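Local structure of protein yahD a copper inducible hydrolase (Lactococcus lactis subsp. lactis, 3OG9) at residues Asn118-Gly123 and Asp148-Phe153; Leu154-Asn159 and Val163-Phe168. The protein is a copper-inducible member of the alpha/beta-hydrolase family that probably hydrolyses its substrate and binds D-malate. All coordinates share one frame; numbering follows the deposited sequence.

Overall arrangement
Both interactions use the strand 151-156, and they follow one another in series along the chain: interaction 1 closes at Phe-153, and interaction 2 opens at Leu-154, with about 18 Å between their centres. In interaction 1 the strand and the turn leading into it meet the last turn of the helix 111-121. In interaction 2 the second half of the strand meets the start of the helix 165-177, the next helix in the chain. The strand lies in a mixed sheet between 129-133 and 181-186, parallel to both. Both contacts are largely buried; interaction 1 is nearer the centre of the chain, about 10 Å from it against 15 Å, and interaction 2 sits near the D-malate pocket.

Interaction 1: residues Asn118-Gly123 and Asp148-Phe153; sequences NMFLRG and DDKHVF
The closest backbone approach, between Phe-120 on the last turn of the helix and Lys-150 just ahead of the strand 151-156, leaves their CA atoms 10.4 Å apart, and the gap is bridged by side chains alone. Phe-120 does most of the reaching. With CG anti to the backbone N (chi1 -165°), its ring extends from the helix toward the strand and presents the CE2-CZ side to both partners. The CZ atom meets the aliphatic part of Lys-150, lying 3.7 Å from CG, while the lysine CB sits at the ring edge, in its plane. One step further round the ring, CE2 lies 3.8 Å from CG2 of Val-152, the methyl anti to the valine's carbonyl carbon; the two side chains run antiparallel alongside one another. All three residues are buried, and the contact is wholly apolar. The lysine chain bends at chi2 (-67°), so its methylenes pass the ring while NZ goes on to hydrogen-bond to Phe-127 O, with a weak further bond to Asn-126 OD1. Leu-147 adds a further side chain against Phe-120. Behind the phenylalanine the helix finishes in a Schellman motif: Gly-123 takes a positive phi of 69°, and its N bonds to Phe-120 O at 3.1 Å. Val-152 is also tied by backbone hydrogen bonds to Gln-181 and Glu-183 of the neighbouring strand. Such apolar packing of a helix against the central sheet is characteristic of the alpha/beta-hydrolase fold, here joining the strand 151-156 to the end of the helix 111-121, which begins within what is probably the GxSxG nucleophile elbow.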
loop_
_atom_site.group_PDB
_atom_site.type_symbol
_atom_site.label_atom_id
_atom_site.label_comp_id
_atom_site.label_asym_id
_atom_site.label_seq_id
_atom_site.Cartn_x
_atom_site.Cartn_y
_atom_site.Cartn_z
ATOM N N ASN A 118 1.824 5.425 -4.047
ATOM C CA ASN A 118 2.257 6.797 -4.282
ATOM C C ASN A 118 3.682 7.090 -3.766
ATOM O O ASN A 118 4.483 7.692 -4.484
ATOM C CB ASN A 118 1.227 7.774 -3.702
ATOM C CG ASN A 118 1.533 9.224 -4.065
ATOM O OD1 ASN A 118 2.204 9.926 -3.316
ATOM N ND2 ASN A 118 1.042 9.666 -5.221
ATOM N N MET A 119 3.997 6.651 -2.542
ATOM C CA MET A 119 5.352 6.775 -1.984
ATOM C C MET A 119 6.419 6.118 -2.868
ATOM O O MET A 119 7.510 6.669 -3.047
ATOM C CB MET A 119 5.404 6.159 -0.594
ATOM C CG MET A 119 4.734 7.075 0.446
ATOM S SD MET A 119 4.825 6.467 2.140
ATOM C CE MET A 119 4.220 4.804 1.968
ATOM N N PHE A 120 6.077 4.958 -3.407
ATOM C CA PHE A 120 6.978 4.146 -4.243
ATOM C C PHE A 120 7.259 4.928 -5.524
ATOM O O PHE A 120 8.436 5.117 -5.926
ATOM C CB PHE A 120 6.239 2.858 -4.588
ATOM C CG PHE A 120 7.109 1.757 -5.130
ATOM C CD1 PHE A 120 8.306 1.422 -4.503
ATOM C CD2 PHE A 120 6.692 1.020 -6.226
ATOM C CE1 PHE A 120 9.108 0.359 -4.976
ATOM C CE2 PHE A 120 7.473 -0.046 -6.705
ATOM C CZ PHE A 120 8.687 -0.373 -6.063
ATOM N N LEU A 121 6.181 5.391 -6.152
ATOM C CA LEU A 121 6.264 6.110 -7.429
ATOM C C LEU A 121 6.915 7.498 -7.299
ATOM O O LEU A 121 7.525 7.995 -8.254
ATOM C CB LEU A 121 4.871 6.220 -8.061
ATOM C CG LEU A 121 4.381 4.936 -8.724
ATOM C CD1 LEU A 121 2.897 4.980 -8.989
ATOM C CD2 LEU A 121 5.132 4.688 -10.024
ATOM N N ARG A 122 6.772 8.116 -6.128
ATOM C CA ARG A 122 7.400 9.392 -5.846
ATOM C C ARG A 122 8.839 9.213 -5.396
ATOM O O ARG A 122 9.529 10.218 -5.187
ATOM C CB ARG A 122 6.630 10.129 -4.735
ATOM C CG ARG A 122 5.313 10.792 -5.177
ATOM C CD ARG A 122 5.607 12.083 -5.901
ATOM N NE ARG A 122 4.440 12.884 -6.249
ATOM C CZ ARG A 122 4.530 14.069 -6.839
ATOM N NH1 ARG A 122 5.724 14.562 -7.138
ATOM N NH2 ARG A 122 3.446 14.767 -7.135
ATOM N N GLY A 123 9.270 7.962 -5.172
ATOM C CA GLY A 123 10.630 7.666 -4.669
ATOM C C GLY A 123 10.897 8.082 -3.223
ATOM O O GLY A 123 12.040 8.356 -2.848
ATOM N N ASP A 148 13.109 -0.534 -12.358
ATOM C CA ASP A 148 13.160 -1.548 -13.430
ATOM C C ASP A 148 13.238 -2.982 -12.910
ATOM O O ASP A 148 12.822 -3.902 -13.602
ATOM C CB ASP A 148 14.348 -1.271 -14.361
ATOM C CG ASP A 148 14.008 -1.426 -15.847
ATOM O OD1 ASP A 148 14.922 -1.120 -16.641
ATOM O OD2 ASP A 148 12.874 -1.838 -16.256
ATOM N N ASP A 149 13.742 -3.174 -11.690
ATOM C CA ASP A 149 13.945 -4.530 -11.147
ATOM C C ASP A 149 12.804 -4.988 -10.206
ATOM O O ASP A 149 12.839 -6.101 -9.693
ATOM C CB ASP A 149 15.278 -4.581 -10.386
ATOM C CG ASP A 149 15.368 -3.539 -9.244
ATOM O OD1 ASP A 149 14.736 -2.437 -9.307
ATOM O OD2 ASP A 149 16.124 -3.810 -8.284
ATOM N N LYS A 150 11.824 -4.111 -9.965
ATOM C CA LYS A 150 10.854 -4.302 -8.891
ATOM C C LYS A 150 9.653 -5.147 -9.313
ATOM O O LYS A 150 9.258 -5.146 -10.491
ATOM C CB LYS A 150 10.364 -2.930 -8.374
ATOM C CG LYS A 150 11.496 -2.000 -7.920
ATOM C CD LYS A 150 12.200 -2.517 -6.707
ATOM C CE LYS A 150 13.040 -1.390 -6.091
ATOM N NZ LYS A 150 13.587 -1.918 -4.849
ATOM N N HIS A 151 9.094 -5.876 -8.348
ATOM C CA HIS A 151 7.936 -6.722 -8.574
ATOM C C HIS A 151 6.788 -6.209 -7.720
ATOM O O HIS A 151 6.968 -5.861 -6.551
ATOM C CB HIS A 151 8.261 -8.167 -8.223
ATOM C CG HIS A 151 9.030 -8.875 -9.296
ATOM N ND1 HIS A 151 8.407 -9.593 -10.294
ATOM C CD2 HIS A 151 10.359 -8.974 -9.533
ATOM C CE1 HIS A 151 9.320 -10.096 -11.107
ATOM N NE2 HIS A 151 10.509 -9.721 -10.678
ATOM N N VAL A 152 5.612 -6.114 -8.322
ATOM C CA VAL A 152 4.482 -5.481 -7.651
ATOM C C VAL A 152 3.237 -6.305 -7.986
ATOM O O VAL A 152 3.043 -6.680 -9.155
ATOM C CB VAL A 152 4.288 -3.998 -8.146
ATOM C CG1 VAL A 152 2.923 -3.436 -7.671
ATOM C CG2 VAL A 152 5.431 -3.103 -7.603
ATOM N N PHE A 153 2.426 -6.598 -6.975
ATOM C CA PHE A 153 1.142 -7.333 -7.142
ATOM C C PHE A 153 -0.012 -6.343 -6.944
ATOM O O PHE A 153 0.017 -5.575 -5.966
ATOM C CB PHE A 153 1.042 -8.416 -6.038
ATOM C CG PHE A 153 -0.269 -9.216 -6.058
ATOM C CD1 PHE A 153 -0.336 -10.443 -6.702
ATOM C CD2 PHE A 153 -1.392 -8.747 -5.395
ATOM C CE1 PHE A 153 -1.540 -11.186 -6.701
ATOM C CE2 PHE A 153 -2.616 -9.472 -5.382
ATOM C CZ PHE A 153 -2.682 -10.681 -6.060
#

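Interaction 2: residues Leu154-Asn159 and Val163-Phe168; sequences LSYAPN and VPQKNF
Tyr-156 and Phe-168 stack in an offset arrangement, their ring centroids 4.7 Å apart and their planes at 15°. The tyrosine can be followed outward from the strand. Its CB lies over one face of the Phe-168 ring, 3.7 Å from the centroid and 15° off the normal, a CH-pi contact displaced toward the rim. CG comes next, over CD2, and then CD1, which approaches CG of the phenylalanine at 3.6 Å. CE1 has moved beyond that ring: it meets Phe-168 CB and, at the tyrosine's own ring edge, the carbonyl O of Val-163, with Val-163 CG1 more loosely alongside. At the tip, OH lies 3.5 Å from both CA and CB of Gln-165 and hydrogen-bonds to two waters, one donating to Val-163 O and the other, in the plane of the tyrosine ring, donating to Gln-165 OE1. Gln-165 is extended, CG anti to the backbone N (chi1 175°), which carries its amide past the hydroxyl to that second water. The segments belong to a beta-alpha-beta unit in which the strand 151-156 leads through the helix 165-177 to the strand 181-186. Val-163 lies beside His-191, a malate-binding residue and probably part of a Ser-His-Asp triad. Pro-164 is the N-cap residue of this helix, and its carbonyl accepts the N-H of Phe-168. Replacing Phe-168 with an alanine would probably leave the inner part of the Tyr-156 ring without its stacking partner and open a gap beside Leu-154. That leucine places CB 3.7 Å from CZ, at the edge of the phenylalanine ring and in its plane, while Ile-184 also touches Phe-168.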
loop_
_atom_site.group_PDB
_atom_site.type_symbol
_atom_site.label_atom_id
_atom_site.label_comp_id
_atom_site.label_asym_id
_atom_site.label_seq_id
_atom_site.Cartn_x
_atom_site.Cartn_y
_atom_site.Cartn_z
ATOM N N LEU A 154 -0.986 -6.333 -7.874
ATOM C CA LEU A 154 -2.141 -5.452 -7.798
ATOM C C LEU A 154 -3.391 -6.249 -7.997
ATOM O O LEU A 154 -3.463 -7.085 -8.919
ATOM C CB LEU A 154 -2.125 -4.380 -8.910
ATOM C CG LEU A 154 -0.899 -3.487 -9.023
ATOM C CD1 LEU A 154 -0.966 -2.630 -10.306
ATOM C CD2 LEU A 154 -0.746 -2.578 -7.804
ATOM N N SER A 155 -4.405 -5.969 -7.190
ATOM C CA SER A 155 -5.739 -6.538 -7.504
ATOM C C SER A 155 -6.662 -5.439 -8.013
ATOM O O SER A 155 -6.481 -4.274 -7.672
ATOM C CB SER A 155 -6.360 -7.195 -6.292
ATOM O OG SER A 155 -6.714 -6.234 -5.318
ATOM N N TYR A 156 -7.682 -5.847 -8.786
ATOM C CA TYR A 156 -8.667 -4.941 -9.308
ATOM C C TYR A 156 -9.973 -5.742 -9.440
ATOM O O TYR A 156 -9.924 -6.939 -9.737
ATOM C CB TYR A 156 -8.155 -4.453 -10.673
ATOM C CG TYR A 156 -9.164 -3.733 -11.498
ATOM C CD1 TYR A 156 -9.547 -2.416 -11.177
ATOM C CD2 TYR A 156 -9.764 -4.364 -12.598
ATOM C CE1 TYR A 156 -10.514 -1.748 -11.940
ATOM C CE2 TYR A 156 -10.712 -3.698 -13.371
ATOM C CZ TYR A 156 -11.079 -2.397 -13.043
ATOM O OH TYR A 156 -12.043 -1.742 -13.802
ATOM N N ALA A 157 -11.122 -5.113 -9.201
ATOM C CA ALA A 157 -12.388 -5.746 -9.615
ATOM C C ALA A 157 -13.106 -4.849 -10.628
ATOM O O ALA A 157 -13.142 -3.644 -10.440
ATOM C CB ALA A 157 -13.285 -6.021 -8.401
ATOM N N PRO A 158 -13.718 -5.410 -11.682
ATOM C CA PRO A 158 -14.350 -4.512 -12.664
ATOM C C PRO A 158 -15.727 -4.008 -12.166
ATOM O O PRO A 158 -16.326 -3.130 -12.801
ATOM C CB PRO A 158 -14.457 -5.380 -13.931
ATOM C CG PRO A 158 -14.550 -6.802 -13.421
ATOM C CD PRO A 158 -14.095 -6.820 -11.959
ATOM N N ASN A 159 -16.216 -4.526 -11.051
ATOM C CA ASN A 159 -17.398 -3.972 -10.411
ATOM C C ASN A 159 -17.081 -3.075 -9.203
ATOM O O ASN A 159 -17.973 -2.723 -8.420
ATOM C CB ASN A 159 -18.399 -5.078 -10.046
ATOM C CG ASN A 159 -17.802 -6.182 -9.146
ATOM O OD1 ASN A 159 -16.583 -6.346 -9.020
ATOM N ND2 ASN A 159 -18.692 -6.960 -8.526
ATOM N N VAL A 163 -12.857 2.379 -7.870
ATOM C CA VAL A 163 -11.711 2.489 -8.744
ATOM C C VAL A 163 -12.190 2.382 -10.199
ATOM O O VAL A 163 -12.530 1.296 -10.654
ATOM C CB VAL A 163 -10.633 1.401 -8.445
ATOM C CG1 VAL A 163 -9.461 1.463 -9.453
ATOM C CG2 VAL A 163 -10.139 1.505 -6.990
ATOM N N PRO A 164 -12.207 3.509 -10.923
ATOM C CA PRO A 164 -12.500 3.518 -12.348
ATOM C C PRO A 164 -11.481 2.697 -13.137
ATOM O O PRO A 164 -10.275 2.719 -12.820
ATOM C CB PRO A 164 -12.336 4.995 -12.732
ATOM C CG PRO A 164 -12.555 5.750 -11.462
ATOM C CD PRO A 164 -11.940 4.870 -10.407
ATOM N N GLN A 165 -11.953 2.047 -14.200
ATOM C CA GLN A 165 -11.072 1.314 -15.093
ATOM C C GLN A 165 -9.928 2.178 -15.619
ATOM O O GLN A 165 -8.766 1.754 -15.607
ATOM C CB GLN A 165 -11.869 0.719 -16.272
ATOM C CG GLN A 165 -11.007 0.043 -17.308
ATOM C CD GLN A 165 -11.816 -0.651 -18.408
ATOM O OE1 GLN A 165 -12.591 -1.584 -18.149
ATOM N NE2 GLN A 165 -11.610 -0.216 -19.655
ATOM N N LYS A 166 -10.251 3.387 -16.082
ATOM C CA LYS A 166 -9.224 4.268 -16.652
ATOM C C LYS A 166 -8.193 4.574 -15.598
ATOM O O LYS A 166 -6.991 4.619 -15.882
ATOM C CB LYS A 166 -9.823 5.578 -17.200
ATOM C CG LYS A 166 -8.739 6.597 -17.716
ATOM C CD LYS A 166 -9.246 7.487 -18.854
ATOM C CE LYS A 166 -10.097 8.641 -18.355
ATOM N NZ LYS A 166 -10.809 9.314 -19.505
ATOM N N ASN A 167 -8.666 4.832 -14.383
ATOM C CA ASN A 167 -7.759 5.122 -13.284
ATOM C C ASN A 167 -6.806 3.955 -13.021
ATOM O O ASN A 167 -5.588 4.154 -12.905
ATOM C CB ASN A 167 -8.516 5.482 -11.995
ATOM C CG ASN A 167 -7.552 5.780 -10.846
ATOM O OD1 ASN A 167 -6.721 4.932 -10.493
ATOM N ND2 ASN A 167 -7.600 6.995 -10.325
ATOM N N PHE A 168 -7.346 2.737 -12.894
ATOM C CA PHE A 168 -6.473 1.567 -12.738
ATOM C C PHE A 168 -5.479 1.378 -13.911
ATOM O O PHE A 168 -4.326 1.049 -13.679
ATOM C CB PHE A 168 -7.285 0.297 -12.448
ATOM C CG PHE A 168 -6.428 -0.876 -11.989
ATOM C CD1 PHE A 168 -5.840 -0.880 -10.708
ATOM C CD2 PHE A 168 -6.193 -1.965 -12.855
ATOM C CE1 PHE A 168 -5.021 -1.972 -10.280
ATOM C CE2 PHE A 168 -5.368 -3.065 -12.446
ATOM C CZ PHE A 168 -4.775 -3.061 -11.170
HETATM O O HOH W 1 -13.994 -0.784 -11.678
HETATM O O HOH W 2 -12.846 -2.973 -15.911
#